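PDB 2W9X: acetylxylan esterase / glucomannan deacetylase from Cellvibrio japonicus, which removes acetyl groups from plant cell wall polysaccharides, deacetylating xylan and, with a large preference, glucomannan. Local coordinates for residues H266-V277 with Q304-L312. Numbering follows the deposited sequence.
Sequences HADYVANYVKFV and QVGKVVAQL
Two neighbouring helices of the SGNH-hydrolase alpha/beta domain pack here through Val270 and Val308, whose CA atoms lie 5.6 Å apart. Each valine is a knob in a hole of the other helix: Val270 sits among Gln304, Lys307, Val308 and Gln311, and Val308 among Tyr269, Val270, Tyr273 and Val274. Short, branched side chains suit this place because the axes approach to 9.2 Å, crossing at -44°. With CG1 anti to the backbone N (chi1 174°), Val308 lays that methyl over a face of the Tyr273 ring, a CH-pi contact 4.3 Å from the centroid, while CG2 meets Tyr273 CB.

Helices 262-283 and 300-314 follow successive parallel strands, 239-243 and 288-294, and lie on the same side of the sheet, as in a right-handed beta-alpha-beta crossover. Tyr273, Val305 and Val308 all reach Leu291 on strand 288-294, in the sheet beneath them. Tyr269 turns its ring edge to Val305, with OH 3.3 Å from CG2; this buried hydroxyl is satisfied by the carbonyl of Leu244. The Tyr269 side chain lies about 8 Å from that of Asn247, probably a transition-state stabilizer.

At one end the Gln304 amide stacks on the His266 ring, planes 9° apart and Gln304 NE2 over the ring centre. A bend at chi2 folds the amide back there, and Lys307 NZ fixes its rotation by bonding a lone pair of Gln304 OE1 at 2.8 Å, while Gln304 NE2 bonds the carbonyl of Glu300. The Glu300 carboxylate takes His266 NE2. Toward the other end Leu312 slots CD2 between Val274 and Val277, 3.8 Å from Val277 CG1.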
loop_
_atom_site.group_PDB
_atom_site.type_symbol
_atom_site.label_atom_id
_atom_site.label_comp_id
_atom_site.label_asym_id
_atom_site.label_seq_id
_atom_site.Cartn_x
_atom_site.Cartn_y
_atom_site.Cartn_z
ATOM N N HIS B 266 -7.829 -17.199 -12.162
ATOM C CA HIS B 266 -7.157 -16.539 -11.026
ATOM C C HIS B 266 -5.656 -16.726 -11.062
ATOM O O HIS B 266 -4.904 -15.757 -10.923
ATOM C CB HIS B 266 -7.661 -17.049 -9.664
ATOM C CG HIS B 266 -9.113 -16.773 -9.404
ATOM N ND1 HIS B 266 -9.861 -17.524 -8.523
ATOM C CD2 HIS B 266 -9.952 -15.838 -9.911
ATOM C CE1 HIS B 266 -11.102 -17.068 -8.506
ATOM N NE2 HIS B 266 -11.180 -16.040 -9.331
ATOM N N ALA B 267 -5.225 -17.977 -11.233
ATOM C CA ALA B 267 -3.809 -18.316 -11.244
ATOM C C ALA B 267 -3.079 -17.572 -12.374
ATOM O O ALA B 267 -2.029 -16.963 -12.166
ATOM C CB ALA B 267 -3.634 -19.828 -11.379
ATOM N N ASP B 268 -3.666 -17.605 -13.564
ATOM C CA ASP B 268 -3.060 -16.998 -14.745
ATOM C C ASP B 268 -3.043 -15.464 -14.655
ATOM O O ASP B 268 -2.047 -14.835 -15.027
ATOM C CB ASP B 268 -3.800 -17.474 -15.999
ATOM C CG ASP B 268 -3.078 -17.121 -17.288
ATOM O OD1 ASP B 268 -1.832 -17.167 -17.317
ATOM O OD2 ASP B 268 -3.763 -16.828 -18.291
ATOM N N TYR B 269 -4.129 -14.876 -14.138
ATOM C CA TYR B 269 -4.200 -13.449 -13.872
ATOM C C TYR B 269 -3.103 -13.041 -12.890
ATOM O O TYR B 269 -2.389 -12.065 -13.126
ATOM C CB TYR B 269 -5.585 -13.068 -13.304
ATOM C CG TYR B 269 -5.737 -11.622 -12.838
ATOM C CD1 TYR B 269 -6.218 -10.633 -13.706
ATOM C CD2 TYR B 269 -5.441 -11.248 -11.519
ATOM C CE1 TYR B 269 -6.383 -9.300 -13.277
ATOM C CE2 TYR B 269 -5.598 -9.937 -11.095
ATOM C CZ TYR B 269 -6.072 -8.971 -11.976
ATOM O OH TYR B 269 -6.205 -7.688 -11.549
ATOM N N VAL B 270 -2.979 -13.771 -11.786
ATOM C CA VAL B 270 -2.029 -13.371 -10.743
ATOM C C VAL B 270 -0.581 -13.426 -11.277
ATOM O O VAL B 270 0.183 -12.464 -11.093
ATOM C CB VAL B 270 -2.208 -14.155 -9.391
ATOM C CG1 VAL B 270 -1.043 -13.893 -8.446
ATOM C CG2 VAL B 270 -3.520 -13.779 -8.695
ATOM N N ALA B 271 -0.226 -14.524 -11.956
ATOM C CA ALA B 271 1.134 -14.732 -12.465
ATOM C C ALA B 271 1.543 -13.635 -13.452
ATOM O O ALA B 271 2.640 -13.102 -13.375
ATOM C CB ALA B 271 1.277 -16.121 -13.113
ATOM N N ASN B 272 0.659 -13.311 -14.385
ATOM C CA ASN B 272 0.967 -12.301 -15.380
ATOM C C ASN B 272 1.006 -10.879 -14.862
ATOM O O ASN B 272 1.827 -10.075 -15.309
ATOM C CB ASN B 272 0.013 -12.421 -16.554
ATOM C CG ASN B 272 0.467 -13.466 -17.512
ATOM O OD1 ASN B 272 1.318 -13.198 -18.353
ATOM N ND2 ASN B 272 -0.036 -14.688 -17.353
ATOM N N TYR B 273 0.128 -10.570 -13.919
ATOM C CA TYR B 273 0.149 -9.255 -13.282
ATOM C C TYR B 273 1.478 -9.085 -12.536
ATOM O O TYR B 273 2.131 -8.053 -12.664
ATOM C CB TYR B 273 -1.029 -9.105 -12.319
ATOM C CG TYR B 273 -1.506 -7.684 -12.084
ATOM C CD1 TYR B 273 -2.831 -7.436 -11.716
ATOM C CD2 TYR B 273 -0.639 -6.584 -12.217
ATOM C CE1 TYR B 273 -3.290 -6.141 -11.471
ATOM C CE2 TYR B 273 -1.089 -5.277 -11.987
ATOM C CZ TYR B 273 -2.412 -5.068 -11.612
ATOM O OH TYR B 273 -2.869 -3.794 -11.384
ATOM N N VAL B 274 1.876 -10.108 -11.771
ATOM C CA VAL B 274 3.160 -10.065 -11.052
ATOM C C VAL B 274 4.296 -9.897 -12.056
ATOM O O VAL B 274 5.184 -9.051 -11.872
ATOM C CB VAL B 274 3.382 -11.313 -10.137
ATOM C CG1 VAL B 274 4.816 -11.363 -9.578
ATOM C CG2 VAL B 274 2.364 -11.315 -8.983
ATOM N N LYS B 275 4.245 -10.683 -13.133
ATOM C CA LYS B 275 5.282 -10.646 -14.179
ATOM C C LYS B 275 5.404 -9.238 -14.765
ATOM O O LYS B 275 6.516 -8.714 -14.947
ATOM C CB LYS B 275 4.940 -11.647 -15.287
ATOM C CG LYS B 275 6.077 -11.989 -16.249
ATOM C CD LYS B 275 5.493 -12.457 -17.575
ATOM C CE LYS B 275 6.515 -13.155 -18.439
ATOM N NZ LYS B 275 5.871 -13.542 -19.727
ATOM N N PHE B 276 4.253 -8.630 -15.045
ATOM C CA PHE B 276 4.189 -7.290 -15.655
ATOM C C PHE B 276 4.840 -6.195 -14.807
ATOM O O PHE B 276 5.656 -5.412 -15.296
ATOM C CB PHE B 276 2.727 -6.921 -15.942
ATOM C CG PHE B 276 2.556 -5.598 -16.667
ATOM C CD1 PHE B 276 3.281 -5.322 -17.839
ATOM C CD2 PHE B 276 1.667 -4.643 -16.188
ATOM C CE1 PHE B 276 3.116 -4.105 -18.513
ATOM C CE2 PHE B 276 1.492 -3.419 -16.857
ATOM C CZ PHE B 276 2.214 -3.157 -18.018
ATOM N N VAL B 277 4.458 -6.143 -13.536
ATOM C CA VAL B 277 4.982 -5.147 -12.614
ATOM C C VAL B 277 6.497 -5.321 -12.459
ATOM O O VAL B 277 7.237 -4.329 -12.474
ATOM C CB VAL B 277 4.259 -5.206 -11.246
ATOM C CG1 VAL B 277 4.983 -4.343 -10.199
ATOM C CG2 VAL B 277 2.759 -4.785 -11.389
ATOM N N GLN B 304 -7.974 -10.862 -5.985
ATOM C CA GLN B 304 -6.856 -11.330 -6.811
ATOM C C GLN B 304 -5.724 -10.332 -6.789
ATOM O O GLN B 304 -4.560 -10.719 -6.771
ATOM C CB GLN B 304 -7.256 -11.619 -8.262
ATOM C CG GLN B 304 -8.472 -12.545 -8.438
ATOM C CD GLN B 304 -8.489 -13.718 -7.470
ATOM O OE1 GLN B 304 -7.526 -14.480 -7.384
ATOM N NE2 GLN B 304 -9.585 -13.858 -6.730
ATOM N N VAL B 305 -6.071 -9.049 -6.801
ATOM C CA VAL B 305 -5.079 -7.991 -6.679
ATOM C C VAL B 305 -4.348 -8.056 -5.319
ATOM O O VAL B 305 -3.137 -7.799 -5.262
ATOM C CB VAL B 305 -5.693 -6.603 -7.010
ATOM C CG1 VAL B 305 -4.702 -5.476 -6.789
ATOM C CG2 VAL B 305 -6.172 -6.601 -8.478
ATOM N N GLY B 306 -5.066 -8.420 -4.247
ATOM C CA GLY B 306 -4.425 -8.628 -2.936
ATOM C C GLY B 306 -3.333 -9.695 -2.992
ATOM O O GLY B 306 -2.261 -9.556 -2.359
ATOM N N LYS B 307 -3.592 -10.747 -3.773
ATOM C CA LYS B 307 -2.640 -11.854 -3.959
ATOM C C LYS B 307 -1.427 -11.387 -4.773
ATOM O O LYS B 307 -0.294 -11.796 -4.494
ATOM C CB LYS B 307 -3.291 -13.026 -4.691
ATOM C CG LYS B 307 -4.445 -13.752 -3.975
ATOM C CD LYS B 307 -4.976 -14.860 -4.920
ATOM C CE LYS B 307 -6.317 -15.459 -4.491
ATOM N NZ LYS B 307 -6.821 -16.452 -5.523
ATOM N N VAL B 308 -1.683 -10.550 -5.786
ATOM C CA VAL B 308 -0.628 -9.939 -6.607
ATOM C C VAL B 308 0.315 -9.077 -5.755
ATOM O O VAL B 308 1.538 -9.227 -5.816
ATOM C CB VAL B 308 -1.215 -9.111 -7.784
ATOM C CG1 VAL B 308 -0.118 -8.353 -8.557
ATOM C CG2 VAL B 308 -1.954 -10.028 -8.749
ATOM N N VAL B 309 -0.246 -8.181 -4.956
ATOM C CA VAL B 309 0.572 -7.310 -4.104
ATOM C C VAL B 309 1.429 -8.161 -3.147
ATOM O O VAL B 309 2.632 -7.908 -2.954
ATOM C CB VAL B 309 -0.301 -6.315 -3.291
ATOM C CG1 VAL B 309 0.576 -5.519 -2.318
ATOM C CG2 VAL B 309 -1.041 -5.381 -4.223
ATOM N N ALA B 310 0.807 -9.179 -2.559
ATOM C CA ALA B 310 1.512 -10.075 -1.633
ATOM C C ALA B 310 2.660 -10.858 -2.266
ATOM O O ALA B 310 3.727 -10.990 -1.648
ATOM C CB ALA B 310 0.519 -11.019 -0.946
ATOM N N GLN B 311 2.449 -11.332 -3.491
ATOM C CA GLN B 311 3.448 -12.091 -4.234
ATOM C C GLN B 311 4.582 -11.223 -4.746
ATOM O O GLN B 311 5.712 -11.693 -4.878
ATOM C CB GLN B 311 2.794 -12.851 -5.388
ATOM C CG GLN B 311 2.310 -14.223 -4.976
ATOM C CD GLN B 311 1.750 -15.025 -6.117
ATOM O OE1 GLN B 311 0.985 -15.964 -5.911
ATOM N NE2 GLN B 311 2.129 -14.667 -7.328
ATOM N N LEU B 312 4.269 -9.965 -5.045
ATOM C CA LEU B 312 5.261 -8.976 -5.400
ATOM C C LEU B 312 6.169 -8.680 -4.211
ATOM O O LEU B 312 7.391 -8.768 -4.335
ATOM C CB LEU B 312 4.617 -7.688 -5.940
ATOM C CG LEU B 312 4.135 -7.760 -7.402
ATOM C CD1 LEU B 312 3.070 -6.668 -7.678
ATOM C CD2 LEU B 312 5.302 -7.695 -8.405
#